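Local coordinates for acyltransferase (Streptococcus pneumoniae, PDB 5UG1), which probably transfers acetyl groups onto cell-wall peptidoglycan, as the C-terminal catalytic domain of the O-acetyltransferase OatA, with an atypical alpha/beta hydrolase fold, at residues T37-S49 against D73-M87. Numbering follows the deposited sequence.
Sequences TTKTANEIMLNNS and DWDSIVKNLPKGHHM
Two neighbouring helices on one side of the parallel sheet, 38-50 and 70-80, run side by side in the same direction; the axes of their portions 38-49 and 73-80 are 9.5 Å apart at 10°. Thr38 lays its methyl squarely over the indole of Trp74: CG2 stands 3.6 Å from the centroid of the Trp74 six-membered ring, a CH-pi contact 3° off the ring normal. The first torsion of Thr38 sets CG2 anti to the backbone N, and OG1 is left to bond Thr62, just beyond the strand 57-61. One turn on, Ile77 is a knob in the hole formed by Thr38, Ala41, Asn42 and Met45; its CD1 comes 4.2 Å from Ala41 CB. The Asn42 amide lies alongside Ile77 CG1, the two side chains pointing opposite ways, and Asn42 ND2 gives Ser76 OG a weak, bent hydrogen bond of 2.9 Å.

Water bridges join the N-terminal halves. One water takes the N-H of Lys39, in the first turn of its helix, and donates to Asp73 OD2; another links Asn42 ND2 to Asp73 OD1. The carboxylate thus reaches the opposing helix through solvent.

Toward the C-terminal ends, the extended chain of Met45 carries SD to 3.8 Å from Met87 CE, on the next strand, and a bend at chi3 (66°) then swings Met45 CE to 3.9 Å from Ile77 CG1. Leu46 CD2 touches Asn80 O at 3.3 Å, while Ser49 packs its CB and OG on the Pro82 ring and shares a water with His85 NE2. Ile9 and Ile60 meet the buried side of this layer from the sheet. Near-parallel helices packed over a parallel sheet, each leading into its next strand, are the pattern of a three-layer alpha/beta/alpha sandwich.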
loop_
_atom_site.group_PDB
_atom_site.type_symbol
_atom_site.label_atom_id
_atom_site.label_comp_id
_atom_site.label_asym_id
_atom_site.label_seq_id
_atom_site.Cartn_x
_atom_site.Cartn_y
_atom_site.Cartn_z
ATOM N N THR A 37 -6.300 3.778 -8.187
ATOM C CA THR A 37 -5.103 4.596 -8.172
ATOM C C THR A 37 -4.999 5.326 -6.837
ATOM O O THR A 37 -5.923 5.328 -6.023
ATOM C CB THR A 37 -5.120 5.604 -9.324
ATOM O OG1 THR A 37 -6.102 6.610 -9.065
ATOM C CG2 THR A 37 -5.465 4.908 -10.629
ATOM N N THR A 38 -3.847 5.958 -6.618
ATOM C CA THR A 38 -3.688 6.780 -5.428
ATOM C C THR A 38 -4.733 7.887 -5.392
ATOM O O THR A 38 -5.256 8.231 -4.319
ATOM C CB THR A 38 -2.278 7.351 -5.392
ATOM O OG1 THR A 38 -1.341 6.269 -5.545
ATOM C CG2 THR A 38 -2.046 8.115 -4.068
ATOM N N LYS A 39 -5.073 8.428 -6.567
ATOM C CA LYS A 39 -6.120 9.443 -6.677
ATOM C C LYS A 39 -7.456 8.936 -6.143
ATOM O O LYS A 39 -8.077 9.579 -5.290
ATOM C CB LYS A 39 -6.259 9.881 -8.131
ATOM C CG LYS A 39 -7.193 11.065 -8.374
ATOM C CD LYS A 39 -7.430 11.235 -9.877
ATOM C CE LYS A 39 -8.450 12.328 -10.184
ATOM N NZ LYS A 39 -9.730 12.125 -9.445
ATOM N N THR A 40 -7.925 7.785 -6.641
ATOM C CA THR A 40 -9.232 7.304 -6.202
ATOM C C THR A 40 -9.176 6.762 -4.777
ATOM O O THR A 40 -10.179 6.827 -4.058
ATOM C CB THR A 40 -9.793 6.239 -7.162
ATOM O OG1 THR A 40 -8.944 5.092 -7.174
ATOM C CG2 THR A 40 -9.911 6.780 -8.578
ATOM N N ALA A 41 -8.020 6.242 -4.352
ATOM C CA ALA A 41 -7.857 5.818 -2.964
ATOM C C ALA A 41 -8.021 6.990 -2.000
ATOM O O ALA A 41 -8.575 6.831 -0.902
ATOM C CB ALA A 41 -6.486 5.167 -2.779
ATOM N N ASN A 42 -7.508 8.162 -2.385
ATOM C CA ASN A 42 -7.731 9.390 -1.624
ATOM C C ASN A 42 -9.223 9.662 -1.458
ATOM O O ASN A 42 -9.695 9.987 -0.363
ATOM C CB ASN A 42 -7.045 10.561 -2.345
ATOM C CG ASN A 42 -6.710 11.727 -1.417
ATOM O OD1 ASN A 42 -7.209 11.803 -0.295
ATOM N ND2 ASN A 42 -5.855 12.646 -1.891
ATOM N N GLU A 43 -9.976 9.548 -2.553
ATOM C CA GLU A 43 -11.418 9.779 -2.513
ATOM C C GLU A 43 -12.125 8.703 -1.691
ATOM O O GLU A 43 -12.999 9.018 -0.875
ATOM C CB GLU A 43 -11.960 9.837 -3.940
ATOM C CG GLU A 43 -11.365 10.987 -4.789
ATOM C CD GLU A 43 -11.465 10.718 -6.285
ATOM O OE1 GLU A 43 -11.891 9.602 -6.659
ATOM O OE2 GLU A 43 -11.113 11.609 -7.090
ATOM N N ILE A 44 -11.740 7.436 -1.878
ATOM C CA ILE A 44 -12.294 6.333 -1.080
ATOM C C ILE A 44 -12.021 6.548 0.402
ATOM O O ILE A 44 -12.905 6.336 1.249
ATOM C CB ILE A 44 -11.724 4.980 -1.556
ATOM C CG1 ILE A 44 -12.199 4.663 -2.978
ATOM C CG2 ILE A 44 -12.117 3.841 -0.600
ATOM C CD1 ILE A 44 -11.575 3.404 -3.562
ATOM N N MET A 45 -10.793 6.979 0.738
ATOM C CA MET A 45 -10.421 7.223 2.132
ATOM C C MET A 45 -11.358 8.226 2.801
ATOM O O MET A 45 -11.909 7.960 3.876
ATOM C CB MET A 45 -8.981 7.725 2.213
ATOM C CG MET A 45 -8.516 7.951 3.658
ATOM S SD MET A 45 -6.861 8.638 3.768
ATOM C CE MET A 45 -7.130 10.259 3.027
ATOM N N LEU A 46 -11.543 9.396 2.176
ATOM C CA LEU A 46 -12.407 10.429 2.747
ATOM C C LEU A 46 -13.879 10.031 2.716
ATOM O O LEU A 46 -14.632 10.358 3.640
ATOM C CB LEU A 46 -12.211 11.738 2.004
ATOM C CG LEU A 46 -10.831 12.358 2.194
ATOM C CD1 LEU A 46 -10.741 13.611 1.340
ATOM C CD2 LEU A 46 -10.576 12.651 3.680
ATOM N N ASN A 47 -14.329 9.369 1.647
ATOM C CA ASN A 47 -15.702 8.873 1.640
ATOM C C ASN A 47 -15.947 7.967 2.842
ATOM O O ASN A 47 -16.954 8.106 3.546
ATOM C CB ASN A 47 -16.007 8.139 0.329
ATOM C CG ASN A 47 -16.403 9.094 -0.814
ATOM O OD1 ASN A 47 -16.858 10.207 -0.587
ATOM N ND2 ASN A 47 -16.244 8.636 -2.046
ATOM N N ASN A 48 -15.007 7.057 3.121
ATOM C CA ASN A 48 -15.161 6.164 4.268
ATOM C C ASN A 48 -15.079 6.924 5.590
ATOM O O ASN A 48 -15.829 6.627 6.526
ATOM C CB ASN A 48 -14.112 5.049 4.224
ATOM C CG ASN A 48 -14.546 3.858 3.363
ATOM O OD1 ASN A 48 -15.220 2.936 3.839
ATOM N ND2 ASN A 48 -14.144 3.867 2.103
ATOM N N SER A 49 -14.183 7.909 5.688
ATOM C CA SER A 49 -14.123 8.732 6.893
ATOM C C SER A 49 -15.441 9.465 7.137
ATOM O O SER A 49 -15.966 9.477 8.259
ATOM C CB SER A 49 -12.968 9.730 6.785
ATOM O OG SER A 49 -12.949 10.623 7.889
ATOM N N ASP A 73 -0.216 13.411 -5.769
ATOM C CA ASP A 73 -1.112 12.395 -5.213
ATOM C C ASP A 73 -0.699 11.997 -3.798
ATOM O O ASP A 73 -1.549 11.887 -2.906
ATOM C CB ASP A 73 -1.170 11.166 -6.129
ATOM C CG ASP A 73 -2.254 11.289 -7.217
ATOM O OD1 ASP A 73 -3.304 11.917 -6.954
ATOM O OD2 ASP A 73 -2.063 10.769 -8.336
ATOM N N TRP A 74 0.595 11.774 -3.564
ATOM C CA TRP A 74 0.989 11.321 -2.238
ATOM C C TRP A 74 1.022 12.469 -1.252
ATOM O O TRP A 74 0.695 12.272 -0.077
ATOM C CB TRP A 74 2.338 10.600 -2.295
ATOM C CG TRP A 74 2.211 9.270 -2.932
ATOM C CD1 TRP A 74 2.730 8.877 -4.132
ATOM C CD2 TRP A 74 1.464 8.151 -2.426
ATOM N NE1 TRP A 74 2.368 7.570 -4.391
ATOM C CE2 TRP A 74 1.589 7.110 -3.358
ATOM C CE3 TRP A 74 0.709 7.937 -1.268
ATOM C CZ2 TRP A 74 0.987 5.870 -3.171
ATOM C CZ3 TRP A 74 0.129 6.709 -1.076
ATOM C CH2 TRP A 74 0.262 5.689 -2.023
ATOM N N ASP A 75 1.409 13.665 -1.705
ATOM C CA ASP A 75 1.217 14.859 -0.889
ATOM C C ASP A 75 -0.240 14.989 -0.464
ATOM O O ASP A 75 -0.541 15.237 0.707
ATOM C CB ASP A 75 1.632 16.107 -1.660
ATOM C CG ASP A 75 3.120 16.311 -1.692
ATOM O OD1 ASP A 75 3.851 15.570 -0.991
ATOM O OD2 ASP A 75 3.546 17.230 -2.421
ATOM N N SER A 76 -1.159 14.807 -1.412
ATOM C CA SER A 76 -2.568 15.054 -1.138
ATOM C C SER A 76 -3.148 14.019 -0.181
ATOM O O SER A 76 -3.866 14.371 0.762
ATOM C CB SER A 76 -3.366 15.066 -2.435
ATOM O OG SER A 76 -4.724 15.322 -2.149
ATOM N N ILE A 77 -2.890 12.733 -0.425
ATOM C CA ILE A 77 -3.523 11.728 0.419
ATOM C C ILE A 77 -2.983 11.835 1.839
ATOM O O ILE A 77 -3.729 11.710 2.815
ATOM C CB ILE A 77 -3.354 10.319 -0.184
ATOM C CG1 ILE A 77 -4.429 9.377 0.363
ATOM C CG2 ILE A 77 -1.959 9.766 0.055
ATOM C CD1 ILE A 77 -4.537 8.095 -0.405
ATOM N N VAL A 78 -1.698 12.154 1.975
ATOM C CA VAL A 78 -1.132 12.367 3.299
ATOM C C VAL A 78 -1.770 13.577 3.954
ATOM O O VAL A 78 -2.128 13.541 5.134
ATOM C CB VAL A 78 0.395 12.509 3.204
ATOM C CG1 VAL A 78 0.953 13.095 4.509
ATOM C CG2 VAL A 78 1.016 11.148 2.863
ATOM N N LYS A 79 -1.949 14.659 3.193
ATOM C CA LYS A 79 -2.595 15.850 3.747
ATOM C C LYS A 79 -4.021 15.550 4.202
ATOM O O LYS A 79 -4.489 16.075 5.219
ATOM C CB LYS A 79 -2.595 16.969 2.698
ATOM C CG LYS A 79 -3.463 18.182 3.041
ATOM C CD LYS A 79 -2.815 19.078 4.081
ATOM C CE LYS A 79 -3.742 20.208 4.508
ATOM N NZ LYS A 79 -4.240 21.006 3.348
ATOM N N ASN A 80 -4.727 14.707 3.465
ATOM C CA ASN A 80 -6.151 14.529 3.686
ATOM C C ASN A 80 -6.463 13.420 4.676
ATOM O O ASN A 80 -7.641 13.207 4.981
ATOM C CB ASN A 80 -6.858 14.272 2.353
ATOM C CG ASN A 80 -7.222 15.573 1.633
ATOM O OD1 ASN A 80 -8.232 16.205 1.946
ATOM N ND2 ASN A 80 -6.393 15.977 0.670
ATOM N N LEU A 81 -5.450 12.721 5.182
ATOM C CA LEU A 81 -5.687 11.738 6.229
ATOM C C LEU A 81 -6.415 12.418 7.385
ATOM O O LEU A 81 -5.959 13.467 7.860
ATOM C CB LEU A 81 -4.372 11.132 6.719
ATOM C CG LEU A 81 -4.468 10.110 7.852
ATOM C CD1 LEU A 81 -4.950 8.763 7.316
ATOM C CD2 LEU A 81 -3.138 9.963 8.573
ATOM N N PRO A 82 -7.558 11.895 7.821
ATOM C CA PRO A 82 -8.315 12.587 8.868
ATOM C C PRO A 82 -7.624 12.443 10.205
ATOM O O PRO A 82 -6.895 11.479 10.451
ATOM C CB PRO A 82 -9.674 11.872 8.869
ATOM C CG PRO A 82 -9.699 11.060 7.610
ATOM C CD PRO A 82 -8.272 10.715 7.318
ATOM N N LYS A 83 -7.851 13.433 11.064
ATOM C CA LYS A 83 -7.379 13.365 12.437
ATOM C C LYS A 83 -7.787 12.040 13.062
ATOM O O LYS A 83 -8.892 11.542 12.826
ATOM C CB LYS A 83 -7.963 14.528 13.246
ATOM C CG LYS A 83 -7.368 15.872 12.888
ATOM C CD LYS A 83 -7.956 17.005 13.733
ATOM C CE LYS A 83 -8.977 17.831 12.947
ATOM N NZ LYS A 83 -9.410 19.066 13.675
ATOM N N GLY A 84 -6.878 11.462 13.850
ATOM C CA GLY A 84 -7.174 10.284 14.633
ATOM C C GLY A 84 -6.740 8.977 14.012
ATOM O O GLY A 84 -7.011 7.915 14.590
ATOM N N HIS A 85 -6.079 9.019 12.861
ATOM C CA HIS A 85 -5.679 7.825 12.136
ATOM C C HIS A 85 -4.164 7.717 12.068
ATOM O O HIS A 85 -3.440 8.709 12.180
ATOM C CB HIS A 85 -6.256 7.837 10.722
ATOM C CG HIS A 85 -7.754 7.824 10.686
ATOM N ND1 HIS A 85 -8.490 6.656 10.693
ATOM C CD2 HIS A 85 -8.654 8.834 10.653
ATOM C CE1 HIS A 85 -9.777 6.950 10.652
ATOM N NE2 HIS A 85 -9.903 8.265 10.630
ATOM N N HIS A 86 -3.696 6.487 11.901
ATOM C CA HIS A 86 -2.341 6.204 11.467
ATOM C C HIS A 86 -2.427 5.631 10.061
ATOM O O HIS A 86 -3.371 4.910 9.733
ATOM C CB HIS A 86 -1.637 5.218 12.402
ATOM C CG HIS A 86 -0.152 5.141 12.189
ATOM N ND1 HIS A 86 0.753 5.815 12.983
ATOM C CD2 HIS A 86 0.583 4.463 11.275
ATOM C CE1 HIS A 86 1.981 5.556 12.565
ATOM N NE2 HIS A 86 1.906 4.741 11.528
ATOM N N MET A 87 -1.453 5.960 9.230
ATOM C CA MET A 87 -1.506 5.637 7.815
ATOM C C MET A 87 -0.274 4.834 7.442
ATOM O O MET A 87 0.835 5.170 7.853
ATOM C CB MET A 87 -1.584 6.913 6.975
ATOM C CG MET A 87 -1.757 6.725 5.497
ATOM S SD MET A 87 -1.685 8.348 4.687
ATOM C CE MET A 87 -3.106 8.168 3.634
HETATM O O HOH W 1 -3.282 8.479 -9.084
HETATM O O HOH W 2 -4.855 12.559 -5.009
HETATM O O HOH W 3 -12.330 9.671 10.175
#